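Local coordinates for putative sugar binding protein (Salmonella enterica subsp. enterica serovar Typhimurium, PDB 3KNZ), which probably binds a carbohydrate derivative such as a sugar phosphate through its SIS domains, as in relatives of glucosamine-6-phosphate synthase, at residues 257-260 and 261-264; 267-270 and 271-275. All blocks are in the same frame, centred on the assembly; numbering follows the deposited sequence.

Contact 1: residues 257-260 and 261-264; sequences EFEE and FIHG
The amide of H263 donates to E259 O with N to O at 2.9 Å and an N-H...O angle of 164°, a regular helical i to i+4 bond. The same pattern joins F261 N to E257 O, I262 N to F258 O and G264 N to E260 O, after which G264 leaves helical backbone angles. At the other end E257 is the N-cap, and both its carboxylate oxygens are used: OE1 takes E260 N at 3.0 Å and OE2 takes E259 N at 3.1 Å. Both donors approach from above the carboxylate plane; the two bonds together satisfy two first-turn amides and hold the carboxylate in its rotation.

This short helix follows strand 253-257 in what looks like the second SIS domain, and E260-F261-I262-H263-G264 resembles the Glu-Leu-Lys-His-Gly sequence near the sugar-phosphate site of glucosamine-6-phosphate synthase. E260 OE1 bonds to S58 OG of the second subunit, placing this face at the dimer interface.

Toward helix 284-296, F258 and I262 lie side by side. With F258 CG anti to the backbone N (chi1 -179°), the ring runs beside I262, whose CG1 sits over one face, 4.1 Å from the F258 centroid and shifted toward the rim, a CH-pi contact; F258 CZ is the nearest ring atom to I262 CG1, at 3.8 Å. L289 of that helix packs on both residues, while E259 OE2 reaches R285 in a salt bridge.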
loop_
_atom_site.group_PDB
_atom_site.type_symbol
_atom_site.label_atom_id
_atom_site.label_comp_id
_atom_site.label_asym_id
_atom_site.label_seq_id
_atom_site.Cartn_x
_atom_site.Cartn_y
_atom_site.Cartn_z
ATOM N N GLU A 257 -8.567 6.376 -1.999
ATOM C CA GLU A 257 -9.414 6.004 -3.113
ATOM C C GLU A 257 -10.826 6.256 -2.560
ATOM O O GLU A 257 -11.073 6.055 -1.368
ATOM C CB GLU A 257 -9.194 4.557 -3.534
ATOM C CG GLU A 257 -10.097 4.103 -4.694
ATOM C CD GLU A 257 -11.492 3.674 -4.255
ATOM O OE1 GLU A 257 -11.620 3.042 -3.181
ATOM O OE2 GLU A 257 -12.462 3.945 -4.998
ATOM N N PHE A 258 -11.741 6.712 -3.410
ATOM C CA PHE A 258 -13.080 7.107 -2.953
ATOM C C PHE A 258 -13.814 6.137 -2.025
ATOM O O PHE A 258 -14.243 6.535 -0.938
ATOM C CB PHE A 258 -13.990 7.465 -4.137
ATOM C CG PHE A 258 -15.367 7.910 -3.722
ATOM C CD1 PHE A 258 -15.557 9.136 -3.121
ATOM C CD2 PHE A 258 -16.470 7.103 -3.932
ATOM C CE1 PHE A 258 -16.814 9.544 -2.737
ATOM C CE2 PHE A 258 -17.725 7.515 -3.550
ATOM C CZ PHE A 258 -17.896 8.736 -2.953
ATOM N N GLU A 259 -13.986 4.889 -2.451
ATOM C CA GLU A 259 -14.740 3.909 -1.655
ATOM C C GLU A 259 -14.020 3.505 -0.376
ATOM O O GLU A 259 -14.656 3.254 0.644
ATOM C CB GLU A 259 -15.079 2.678 -2.489
ATOM C CG GLU A 259 -15.953 2.981 -3.709
ATOM C CD GLU A 259 -17.342 3.479 -3.348
ATOM O OE1 GLU A 259 -17.760 3.319 -2.178
ATOM O OE2 GLU A 259 -18.020 4.028 -4.248
ATOM N N GLU A 260 -12.698 3.429 -0.426
ATOM C CA GLU A 260 -11.939 3.136 0.778
ATOM C C GLU A 260 -12.223 4.255 1.776
ATOM O O GLU A 260 -12.394 4.010 2.971
ATOM C CB GLU A 260 -10.442 3.059 0.476
ATOM C CG GLU A 260 -10.075 1.893 -0.397
ATOM C CD GLU A 260 -10.475 0.585 0.226
ATOM O OE1 GLU A 260 -10.046 0.327 1.367
ATOM O OE2 GLU A 260 -11.210 -0.185 -0.425
ATOM N N PHE A 261 -12.287 5.481 1.255
ATOM C CA PHE A 261 -12.566 6.666 2.043
ATOM C C PHE A 261 -13.943 6.582 2.700
ATOM O O PHE A 261 -14.067 6.791 3.904
ATOM C CB PHE A 261 -12.458 7.915 1.173
ATOM C CG PHE A 261 -12.687 9.183 1.920
ATOM C CD1 PHE A 261 -11.705 9.705 2.736
ATOM C CD2 PHE A 261 -13.885 9.855 1.811
ATOM C CE1 PHE A 261 -11.912 10.874 3.430
ATOM C CE2 PHE A 261 -14.094 11.018 2.499
ATOM C CZ PHE A 261 -13.101 11.528 3.313
ATOM N N ILE A 262 -14.975 6.277 1.920
ATOM C CA ILE A 262 -16.311 6.131 2.482
ATOM C C ILE A 262 -16.321 5.036 3.557
ATOM O O ILE A 262 -16.842 5.226 4.661
ATOM C CB ILE A 262 -17.342 5.744 1.405
ATOM C CG1 ILE A 262 -17.542 6.888 0.403
ATOM C CG2 ILE A 262 -18.667 5.373 2.052
ATOM C CD1 ILE A 262 -17.970 8.197 1.028
ATOM N N HIS A 263 -15.717 3.899 3.226
ATOM C CA HIS A 263 -15.695 2.751 4.114
ATOM C C HIS A 263 -14.982 3.012 5.457
ATOM O O HIS A 263 -15.366 2.436 6.478
ATOM C CB HIS A 263 -15.089 1.554 3.383
ATOM C CG HIS A 263 -15.159 0.273 4.154
ATOM N ND1 HIS A 263 -14.039 -0.363 4.646
ATOM C CD2 HIS A 263 -16.218 -0.477 4.539
ATOM C CE1 HIS A 263 -14.404 -1.460 5.285
ATOM N NE2 HIS A 263 -15.721 -1.549 5.238
ATOM N N GLY A 264 -13.969 3.881 5.462
ATOM C CA GLY A 264 -13.252 4.222 6.699
ATOM C C GLY A 264 -13.346 5.702 7.054
ATOM O O GLY A 264 -12.422 6.258 7.650
#

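Contact 2: residues 267-270 and 271-275; sequences NAFN and AQSAL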
loop_
_atom_site.group_PDB
_atom_site.type_symbol
_atom_site.label_atom_id
_atom_site.label_comp_id
_atom_site.label_asym_id
_atom_site.label_seq_id
_atom_site.Cartn_x
_atom_site.Cartn_y
_atom_site.Cartn_z
ATOM N N ASN A 267 -12.454 7.459 10.527
ATOM C CA ASN A 267 -11.044 7.448 10.873
ATOM C C ASN A 267 -10.241 8.348 9.943
ATOM O O ASN A 267 -9.117 8.718 10.248
ATOM C CB ASN A 267 -10.493 6.024 10.857
ATOM C CG ASN A 267 -10.983 5.194 12.034
ATOM O OD1 ASN A 267 -11.335 5.730 13.083
ATOM N ND2 ASN A 267 -10.988 3.881 11.869
ATOM N N ALA A 268 -10.839 8.744 8.828
ATOM C CA ALA A 268 -10.143 9.560 7.849
ATOM C C ALA A 268 -10.640 11.001 7.751
ATOM O O ALA A 268 -10.090 11.772 6.966
ATOM C CB ALA A 268 -10.246 8.897 6.481
ATOM N N PHE A 269 -11.649 11.389 8.532
ATOM C CA PHE A 269 -12.211 12.725 8.375
ATOM C C PHE A 269 -13.089 13.147 9.530
ATOM O O PHE A 269 -13.765 12.320 10.129
ATOM C CB PHE A 269 -13.071 12.735 7.109
ATOM C CG PHE A 269 -13.346 14.102 6.565
ATOM C CD1 PHE A 269 -14.442 14.826 6.981
ATOM C CD2 PHE A 269 -12.511 14.657 5.612
ATOM C CE1 PHE A 269 -14.690 16.086 6.465
ATOM C CE2 PHE A 269 -12.757 15.914 5.096
ATOM C CZ PHE A 269 -13.847 16.627 5.526
ATOM N N ASN A 270 -13.075 14.442 9.837
ATOM C CA ASN A 270 -13.969 15.005 10.847
ATOM C C ASN A 270 -14.298 16.461 10.514
ATOM O O ASN A 270 -13.838 16.978 9.505
ATOM C CB ASN A 270 -13.442 14.806 12.285
ATOM C CG ASN A 270 -12.165 15.563 12.579
ATOM O OD1 ASN A 270 -11.947 16.680 12.105
ATOM N ND2 ASN A 270 -11.327 14.965 13.419
ATOM N N ALA A 271 -15.107 17.104 11.348
ATOM C CA ALA A 271 -15.527 18.487 11.126
ATOM C C ALA A 271 -14.378 19.460 10.862
ATOM O O ALA A 271 -14.559 20.434 10.142
ATOM C CB ALA A 271 -16.349 18.970 12.316
ATOM N N GLN A 272 -13.204 19.196 11.434
ATOM C CA GLN A 272 -12.044 20.082 11.280
ATOM C C GLN A 272 -11.252 19.805 9.989
ATOM O O GLN A 272 -10.303 20.524 9.670
ATOM C CB GLN A 272 -11.075 19.921 12.461
ATOM C CG GLN A 272 -11.713 19.659 13.828
ATOM C CD GLN A 272 -12.735 20.695 14.239
ATOM O OE1 GLN A 272 -12.578 21.888 13.982
ATOM N NE2 GLN A 272 -13.792 20.238 14.904
ATOM N N SER A 273 -11.630 18.757 9.263
ATOM C CA SER A 273 -10.934 18.373 8.039
ATOM C C SER A 273 -11.417 19.099 6.799
ATOM O O SER A 273 -12.566 19.527 6.726
ATOM C CB SER A 273 -11.118 16.883 7.782
ATOM O OG SER A 273 -10.625 16.114 8.847
ATOM N N ALA A 274 -10.517 19.218 5.827
ATOM C CA ALA A 274 -10.827 19.807 4.528
ATOM C C ALA A 274 -10.731 18.686 3.515
ATOM O O ALA A 274 -9.825 17.852 3.580
ATOM C CB ALA A 274 -9.859 20.922 4.174
ATOM N N LEU A 275 -11.683 18.643 2.597
ATOM C CA LEU A 275 -11.689 17.618 1.576
ATOM C C LEU A 275 -11.434 18.243 0.213
ATOM O O LEU A 275 -12.020 19.275 -0.125
ATOM C CB LEU A 275 -13.038 16.893 1.552
ATOM C CG LEU A 275 -13.155 15.710 0.581
ATOM C CD1 LEU A 275 -12.172 14.612 0.965
ATOM C CD2 LEU A 275 -14.575 15.165 0.561
#
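F269 and S273 meet ring to methylene where the chain turns from helix 265-268 into strand 273-278. Leaving the backbone, F269 CB carries CG anti to the backbone N (chi1 -161°), which brings the ring alongside the start of the strand. From there the contact tightens along one side of the ring: CG lies 3.8 Å from S273 CB, CD2 is closer, and F269 CE2 comes within 3.3 Å of the same carbon. CD1 and CE1, on the other side, face that carbon from slightly farther. S273 CB therefore stands over the ring face, 3.4 Å from the centroid and 16° off the normal, a close CH-pi contact. F269 CE2 also touches L275 CB at 3.7 Å, the two side chains crossing at about a right angle. The tip, F269 CZ, approaches S273 O at 3.4 Å. L293 of helix 284-296 and R227 of strand 225-230 add to the surroundings of the ring.

The polar half of the contact is a type I beta turn from N270 to S273, closed by S273 N bonding to N270 O at 2.8 Å. N270 OD1 accepts from Q272 N at 2.9 Å, an Asx turn nested inside the beta turn; N270 CG lies between the backbone N and the carbonyl carbon, which turns OD1 toward Q272 N. Across the turn N270 N donates to S273 OG at 3.1 Å, and this hydroxyl is also hydrogen-bonded to D225 OD1 of the neighbouring strand 225-230.

Because S273 presents its CB to the ring and its OG to both N270 N and D225, one small residue combines apolar packing with polar closure. The hydroxyl's engagement with the D225 carboxylate may polarise it and so strengthen its role as acceptor from N270 N.

How the contacts relate
Contacts 1 and 2 are consecutive along the chain, with their centres about 13 Å apart, and F261 joins them. Its ring meets contact 2 at three points: F261 CZ is 3.9 Å from F269 CD2 and 4.0 Å from L275 CD1, and F261 CE1 is 4.0 Å from A268 CB. Helix 258-263 is thereby packed against the central strand 273-278 of the parallel sheet that also holds strand 253-257. E260 reaches the second subunit, and N267, leading into contact 2, bonds through OD1 to R250 of the second subunit. Contact 1, with its GlmS-like sequence at this interface, probably lies nearer the sugar-phosphate site; an imidazole, probably from crystallisation, lies about 4 Å from the N270 side chain.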